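Local coordinates for VC0179-like protein (PDB 4XJ6) that probably joins GTP and ATP into cyclic GMP-AMP, as a magnesium-dependent bacterial nucleotidyltransferase related to cyclic GMP-AMP synthase, at residues Q58-L62 / E63-L67; T72-R75 / Y76-P79; T302-V305 / N306-R310. All coordinates share one frame; numbering follows the deposited sequence.

In the fold
The three contacts illustrate how short-range side-chain pairing shapes a mixed alpha/beta protein at a helix start, a turn and a helix interior. They follow one another along the chain. Contact 1 opens helix 62-69 after helix 24-57; contact 2 is the turn between helices 62-69 and 79-90. Their centres are about 16 Å apart, and the two meet where R66 NH2 approaches P79 O. Contact 3 lies in helix 297-310 of the C-terminal domain, its centre about 57 Å from that of contact 1 and about 47 Å from that of contact 2, across the chain's centre. There the T302 side chain lies about 8 Å from a bound 3'-deoxy-guanosine-5'-triphosphate.

Contact 1 of 3, residues Q58-L62 / E63-L67; sequences QALTL and ESVRL
T61 OG1 sits between its own backbone N and carbonyl carbon (chi1 60°), while S64 OG stands anti to the carbonyl carbon, on the side of its backbone N (chi1 -71°). These two torsions turn the hydroxyls toward each other across the first turn of helix 62-69, and T61 OG1 and S64 OG form a hydrogen bond of 3.0 Å in which either may be the donor. T61 is the N-cap residue. Its OG1 also lies 3.1 Å from S64 N, close to the amide at the third position beyond the cap. A water bridges the same two residues by a second route, accepting from T61 N at 3.1 Å and hydrogen-bonding to S64 OG at 2.6 Å.

Behind this polar front the helix closes in the ordinary way: V65 N donates to T61 O and R66 N donates to L62 O. The apolar flank is lighter. L60, just ahead of the cap, brings its CB to 4.2 Å from V65 CG2, and the same CB is equally far from S64 CB. V65 CG2 also lies 3.2 Å from T61 O, the carbonyl to which the valine's own amide bonds.

V65 faces inward, touching V51 and V55 of helix 24-57 and A86 of helix 79-90. R66 reaches away to a salt bridge with E70 and a weak hydrogen bond with P79 O.

The chemistry is that of a helix start at the protein surface: the hydroxyl pair and its water gather polar groups around the N-cap, the water takes up the amide of T61, and the neighbouring valine fastens this first turn against two other helices.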
loop_
_atom_site.group_PDB
_atom_site.type_symbol
_atom_site.label_atom_id
_atom_site.label_comp_id
_atom_site.label_asym_id
_atom_site.label_seq_id
_atom_site.Cartn_x
_atom_site.Cartn_y
_atom_site.Cartn_z
ATOM N N GLN A 58 -13.441 -37.045 -10.770
ATOM C CA GLN A 58 -14.704 -37.519 -11.323
ATOM C C GLN A 58 -14.794 -37.360 -12.842
ATOM O O GLN A 58 -15.872 -37.512 -13.420
ATOM C CB GLN A 58 -15.869 -36.789 -10.651
ATOM C CG GLN A 58 -15.884 -36.931 -9.134
ATOM C CD GLN A 58 -16.919 -36.045 -8.469
ATOM O OE1 GLN A 58 -17.291 -34.998 -8.998
ATOM N NE2 GLN A 58 -17.391 -36.464 -7.301
ATOM N N ALA A 59 -13.662 -37.059 -13.476
ATOM C CA ALA A 59 -13.575 -36.923 -14.934
ATOM C C ALA A 59 -14.635 -35.970 -15.484
ATOM O O ALA A 59 -15.293 -36.266 -16.484
ATOM C CB ALA A 59 -13.694 -38.287 -15.600
ATOM N N LEU A 60 -14.784 -34.826 -14.824
ATOM C CA LEU A 60 -15.836 -33.868 -15.143
ATOM C C LEU A 60 -15.705 -33.282 -16.540
ATOM O O LEU A 60 -14.605 -33.159 -17.075
ATOM C CB LEU A 60 -15.839 -32.728 -14.123
ATOM C CG LEU A 60 -16.033 -33.086 -12.649
ATOM C CD1 LEU A 60 -15.993 -31.829 -11.796
ATOM C CD2 LEU A 60 -17.335 -33.844 -12.440
ATOM N N THR A 61 -16.843 -32.919 -17.120
ATOM C CA THR A 61 -16.861 -32.146 -18.353
ATOM C C THR A 61 -16.598 -30.686 -18.010
ATOM O O THR A 61 -16.654 -30.301 -16.840
ATOM C CB THR A 61 -18.203 -32.272 -19.096
ATOM O OG1 THR A 61 -19.261 -31.787 -18.260
ATOM C CG2 THR A 61 -18.478 -33.722 -19.461
ATOM N N LEU A 62 -16.306 -29.877 -19.022
ATOM C CA LEU A 62 -16.097 -28.451 -18.812
ATOM C C LEU A 62 -17.378 -27.806 -18.304
ATOM O O LEU A 62 -17.347 -26.931 -17.438
ATOM C CB LEU A 62 -15.638 -27.774 -20.103
ATOM C CG LEU A 62 -15.432 -26.257 -20.024
ATOM C CD1 LEU A 62 -14.385 -25.896 -18.974
ATOM C CD2 LEU A 62 -15.055 -25.701 -21.389
ATOM N N GLU A 63 -18.504 -28.256 -18.847
ATOM C CA GLU A 63 -19.810 -27.754 -18.441
ATOM C C GLU A 63 -20.095 -28.076 -16.980
ATOM O O GLU A 63 -20.607 -27.235 -16.247
ATOM C CB GLU A 63 -20.909 -28.334 -19.337
ATOM C CG GLU A 63 -22.335 -28.060 -18.862
ATOM C CD GLU A 63 -22.785 -26.620 -19.070
ATOM O OE1 GLU A 63 -21.941 -25.752 -19.381
ATOM O OE2 GLU A 63 -23.998 -26.357 -18.922
ATOM N N SER A 64 -19.753 -29.292 -16.562
ATOM C CA SER A 64 -19.940 -29.707 -15.175
ATOM C C SER A 64 -19.090 -28.854 -14.235
ATOM O O SER A 64 -19.490 -28.573 -13.105
ATOM C CB SER A 64 -19.599 -31.189 -15.004
ATOM O OG SER A 64 -20.577 -32.014 -15.619
ATOM N N VAL A 65 -17.922 -28.438 -14.718
ATOM C CA VAL A 65 -17.037 -27.561 -13.957
ATOM C C VAL A 65 -17.666 -26.183 -13.761
ATOM O O VAL A 65 -17.691 -25.658 -12.648
ATOM C CB VAL A 65 -15.668 -27.397 -14.648
ATOM C CG1 VAL A 65 -14.854 -26.297 -13.979
ATOM C CG2 VAL A 65 -14.907 -28.712 -14.632
ATOM N N ARG A 66 -18.174 -25.609 -14.848
ATOM C CA ARG A 66 -18.770 -24.278 -14.809
ATOM C C ARG A 66 -19.997 -24.245 -13.904
ATOM O O ARG A 66 -20.210 -23.280 -13.167
ATOM C CB ARG A 66 -19.154 -23.819 -16.216
ATOM C CG ARG A 66 -19.420 -22.324 -16.326
ATOM C CD ARG A 66 -19.971 -21.949 -17.697
ATOM N NE ARG A 66 -19.790 -20.526 -17.979
ATOM C CZ ARG A 66 -20.682 -19.580 -17.699
ATOM N NH1 ARG A 66 -21.833 -19.896 -17.125
ATOM N NH2 ARG A 66 -20.422 -18.314 -17.996
ATOM N N LEU A 67 -20.798 -25.305 -13.966
ATOM C CA LEU A 67 -22.023 -25.396 -13.183
ATOM C C LEU A 67 -21.722 -25.547 -11.694
ATOM O O LEU A 67 -22.467 -25.047 -10.852
ATOM C CB LEU A 67 -22.882 -26.563 -13.672
ATOM C CG LEU A 67 -23.417 -26.447 -15.102
ATOM C CD1 LEU A 67 -24.158 -27.712 -15.507
ATOM C CD2 LEU A 67 -24.310 -25.224 -15.242
HETATM O O HOH W 1 -19.396 -34.305 -16.012
#

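Contact 2 of 3, residues T72-R75 / Y76-P79; sequences TNVR and YLSP
Y76 lays one face of its ring over R75 CB, and the arginine chain then runs beside the tyrosine in the same direction. The R75 chain bends at chi3 (-69°), which brings its end back to the phenol oxygen. There R75 NH1 gives a weak hydrogen bond to Y76 OH, 2.8 Å long but bent to 145° at the hydrogen. The hydroxyl lies at the edge of the guanidinium, near its plane, and the guanidinium and ring planes stand 67° apart, so the two flat groups do not stack.

The backbone under this pair makes a tight 3-10 turn. Y76 N donates to N73 O at 3.1 Å in a nearly straight bond, and L77 N donates to V74 O. N73 O also comes to 3.2 Å from Y76 CD2, an oblique approach to the ring. On the apolar side, V74 CG1 meets L77 CD1 at 3.8 Å. At the start of the turn, T72 OG1 accepts from V74 N at 3.2 Å, an ST turn, and also bonds to L69 O.

Around this unit, N73 ND2 is held by E47 of helix 24-57, Y76 rests on S162 and E166 of helix 149-166, and V74 packs on R82 and L85 of helix 79-90.

Two kinds of interaction therefore shape the turn. Backbone bonds set its 3-10 course, whereas the arginine-tyrosine pair combines R75 CB over the ring face with a weak polar link from NH1 at the far end; the buried asparagine and valine tie the turn to flanking helices.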
loop_
_atom_site.group_PDB
_atom_site.type_symbol
_atom_site.label_atom_id
_atom_site.label_comp_id
_atom_site.label_asym_id
_atom_site.label_seq_id
_atom_site.Cartn_x
_atom_site.Cartn_y
_atom_site.Cartn_z
ATOM N N THR A 72 -20.716 -21.654 -6.272
ATOM C CA THR A 72 -19.771 -21.055 -5.340
ATOM C C THR A 72 -19.759 -19.533 -5.468
ATOM O O THR A 72 -20.636 -18.948 -6.102
ATOM C CB THR A 72 -18.346 -21.590 -5.566
ATOM O OG1 THR A 72 -17.825 -21.061 -6.790
ATOM C CG2 THR A 72 -18.349 -23.107 -5.641
ATOM N N ASN A 73 -18.754 -18.897 -4.871
ATOM C CA ASN A 73 -18.615 -17.444 -4.940
ATOM C C ASN A 73 -18.279 -16.954 -6.344
ATOM O O ASN A 73 -18.381 -15.761 -6.632
ATOM C CB ASN A 73 -17.542 -16.959 -3.960
ATOM C CG ASN A 73 -18.018 -16.958 -2.522
ATOM O OD1 ASN A 73 -18.741 -16.057 -2.097
ATOM N ND2 ASN A 73 -17.603 -17.963 -1.760
ATOM N N VAL A 74 -17.873 -17.881 -7.208
ATOM C CA VAL A 74 -17.557 -17.581 -8.603
ATOM C C VAL A 74 -18.798 -17.054 -9.330
ATOM O O VAL A 74 -18.697 -16.430 -10.385
ATOM C CB VAL A 74 -16.987 -18.836 -9.319
ATOM C CG1 VAL A 74 -16.601 -18.546 -10.768
ATOM C CG2 VAL A 74 -15.781 -19.362 -8.564
ATOM N N ARG A 75 -19.966 -17.306 -8.741
ATOM C CA ARG A 75 -21.233 -16.720 -9.183
ATOM C C ARG A 75 -21.133 -15.234 -9.527
ATOM O O ARG A 75 -21.774 -14.762 -10.464
ATOM C CB ARG A 75 -22.303 -16.895 -8.097
ATOM C CG ARG A 75 -23.026 -18.227 -8.107
ATOM C CD ARG A 75 -24.015 -18.336 -6.946
ATOM N NE ARG A 75 -23.340 -18.424 -5.653
ATOM C CZ ARG A 75 -23.459 -17.526 -4.681
ATOM N NH1 ARG A 75 -24.239 -16.467 -4.847
ATOM N NH2 ARG A 75 -22.804 -17.692 -3.539
ATOM N N TYR A 76 -20.323 -14.507 -8.760
ATOM C CA TYR A 76 -20.318 -13.047 -8.798
ATOM C C TYR A 76 -19.373 -12.458 -9.846
ATOM O O TYR A 76 -19.344 -11.241 -10.047
ATOM C CB TYR A 76 -19.973 -12.501 -7.408
ATOM C CG TYR A 76 -20.973 -12.920 -6.353
ATOM C CD1 TYR A 76 -22.270 -12.423 -6.370
ATOM C CD2 TYR A 76 -20.628 -13.819 -5.352
ATOM C CE1 TYR A 76 -23.195 -12.801 -5.415
ATOM C CE2 TYR A 76 -21.548 -14.206 -4.390
ATOM C CZ TYR A 76 -22.827 -13.694 -4.427
ATOM O OH TYR A 76 -23.738 -14.079 -3.473
ATOM N N LEU A 77 -18.602 -13.312 -10.510
ATOM C CA LEU A 77 -17.830 -12.876 -11.668
ATOM C C LEU A 77 -18.775 -12.692 -12.853
ATOM O O LEU A 77 -19.888 -13.218 -12.849
ATOM C CB LEU A 77 -16.734 -13.887 -12.013
ATOM C CG LEU A 77 -15.635 -14.200 -10.997
ATOM C CD1 LEU A 77 -14.752 -15.321 -11.522
ATOM C CD2 LEU A 77 -14.803 -12.967 -10.702
ATOM N N SER A 78 -18.336 -11.948 -13.862
ATOM C CA SER A 78 -19.102 -11.821 -15.099
ATOM C C SER A 78 -19.116 -13.179 -15.807
ATOM O O SER A 78 -18.289 -14.036 -15.497
ATOM C CB SER A 78 -18.504 -10.733 -15.994
ATOM O OG SER A 78 -17.181 -11.058 -16.379
ATOM N N PRO A 79 -20.063 -13.392 -16.742
ATOM C CA PRO A 79 -20.145 -14.677 -17.453
ATOM C C PRO A 79 -18.840 -15.135 -18.113
ATOM O O PRO A 79 -18.493 -16.313 -18.005
ATOM C CB PRO A 79 -21.212 -14.411 -18.516
ATOM C CG PRO A 79 -22.112 -13.405 -17.883
ATOM C CD PRO A 79 -21.204 -12.514 -17.071
#

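Contact 3 of 3, residues T302-V305 / N306-R310; sequences TAVV and NILDR
V304 CG1 meets L308 CD1 at 3.8 Å, one helical turn apart, and the two side chains run alongside each other, pointing the same way. The V304 chi1 of 166° swings CG1 away from the backbone N and alongside the leucine. Beneath them L308 N donates to V304 O at 2.8 Å with an angle of 166° at the hydrogen.

On a different side of the helix, T302 CG2 lies 3.9 Å from N306 ND2, the two side chains directed alike. The N306 amide comes close to T302 O, with ND2 3.1 Å from it, but at an angle too poor for a hydrogen bond; the backbone N306 N makes the bond to that carbonyl instead. V305 crosses N306 obliquely, its CG2 3.9 Å from N306 OD1. Further on, D309 N donates to V305 O at 2.8 Å.

The next shell fixes these groups from several sides. T302 OG1 bonds to I298 O one turn earlier, and D309 OD2 forms a salt bridge with R270 of helix 257-271. V304, V305 and L308 all touch L275 of helix 274-289, and V305 also packs on W263, whereas A303 turns to L329 and F333 of helix 318-335.

Four backbone bonds, from N306, I307, L308 and D309, thus follow the i to i+4 pattern, leaving the side chains to divide the work. Valine and leucine supply apolar packing between neighbouring helices of the C-terminal domain; the aspartate adds a charged tie near the helix end, where pairing with R270 would tend to favour its ionised form, offsetting V305 O, 3.0 Å from D309 OD2.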
loop_
_atom_site.group_PDB
_atom_site.type_symbol
_atom_site.label_atom_id
_atom_site.label_comp_id
_atom_site.label_asym_id
_atom_site.label_seq_id
_atom_site.Cartn_x
_atom_site.Cartn_y
_atom_site.Cartn_z
ATOM N N THR A 302 11.747 6.930 0.741
ATOM C CA THR A 302 13.105 6.741 0.238
ATOM C C THR A 302 13.866 8.058 0.157
ATOM O O THR A 302 15.062 8.113 0.432
ATOM C CB THR A 302 13.100 6.081 -1.154
ATOM O OG1 THR A 302 12.273 4.910 -1.129
ATOM C CG2 THR A 302 14.515 5.696 -1.572
ATOM N N ALA A 303 13.166 9.119 -0.227
ATOM C CA ALA A 303 13.784 10.435 -0.317
ATOM C C ALA A 303 14.177 10.940 1.067
ATOM O O ALA A 303 15.243 11.529 1.241
ATOM C CB ALA A 303 12.848 11.420 -0.994
ATOM N N VAL A 304 13.316 10.693 2.049
ATOM C CA VAL A 304 13.537 11.175 3.410
ATOM C C VAL A 304 14.729 10.481 4.063
ATOM O O VAL A 304 15.570 11.137 4.683
ATOM C CB VAL A 304 12.280 10.980 4.284
ATOM C CG1 VAL A 304 12.609 11.148 5.764
ATOM C CG2 VAL A 304 11.185 11.954 3.859
ATOM N N VAL A 305 14.812 9.160 3.921
ATOM C CA VAL A 305 15.917 8.422 4.521
ATOM C C VAL A 305 17.230 8.778 3.828
ATOM O O VAL A 305 18.287 8.742 4.452
ATOM C CB VAL A 305 15.709 6.889 4.464
ATOM C CG1 VAL A 305 14.342 6.504 5.001
ATOM C CG2 VAL A 305 15.891 6.369 3.056
ATOM N N ASN A 306 17.159 9.132 2.545
ATOM C CA ASN A 306 18.347 9.515 1.795
ATOM C C ASN A 306 18.892 10.835 2.322
ATOM O O ASN A 306 20.104 11.022 2.441
ATOM C CB ASN A 306 18.041 9.618 0.298
ATOM C CG ASN A 306 17.947 8.259 -0.374
ATOM O OD1 ASN A 306 18.341 7.245 0.201
ATOM N ND2 ASN A 306 17.430 8.232 -1.598
ATOM N N ILE A 307 17.978 11.741 2.648
ATOM C CA ILE A 307 18.335 13.020 3.241
ATOM C C ILE A 307 18.872 12.835 4.654
ATOM O O ILE A 307 19.940 13.343 4.997
ATOM C CB ILE A 307 17.127 13.973 3.283
ATOM C CG1 ILE A 307 16.672 14.321 1.865
ATOM C CG2 ILE A 307 17.475 15.236 4.045
ATOM C CD1 ILE A 307 15.381 15.115 1.810
ATOM N N LEU A 308 18.126 12.097 5.470
ATOM C CA LEU A 308 18.477 11.916 6.873
ATOM C C LEU A 308 19.723 11.055 7.057
ATOM O O LEU A 308 20.354 11.092 8.110
ATOM C CB LEU A 308 17.299 11.309 7.640
ATOM C CG LEU A 308 16.062 12.203 7.754
ATOM C CD1 LEU A 308 15.047 11.594 8.704
ATOM C CD2 LEU A 308 16.452 13.601 8.206
ATOM N N ASP A 309 20.069 10.275 6.038
ATOM C CA ASP A 309 21.306 9.500 6.069
ATOM C C ASP A 309 22.495 10.386 5.735
ATOM O O ASP A 309 23.582 10.222 6.288
ATOM C CB ASP A 309 21.246 8.321 5.090
ATOM C CG ASP A 309 20.614 7.088 5.699
ATOM O OD1 ASP A 309 20.800 6.863 6.913
ATOM O OD2 ASP A 309 19.936 6.342 4.965
ATOM N N ARG A 310 22.272 11.336 4.835
ATOM C CA ARG A 310 23.342 12.180 4.320
ATOM C C ARG A 310 23.623 13.399 5.194
ATOM O O ARG A 310 24.776 13.801 5.362
ATOM C CB ARG A 310 22.999 12.642 2.902
ATOM C CG ARG A 310 24.097 13.434 2.211
ATOM C CD ARG A 310 23.558 14.186 1.002
ATOM N NE ARG A 310 22.743 13.332 0.145
ATOM C CZ ARG A 310 21.552 13.674 -0.336
ATOM N NH1 ARG A 310 21.030 14.860 -0.048
ATOM N NH2 ARG A 310 20.878 12.830 -1.107
#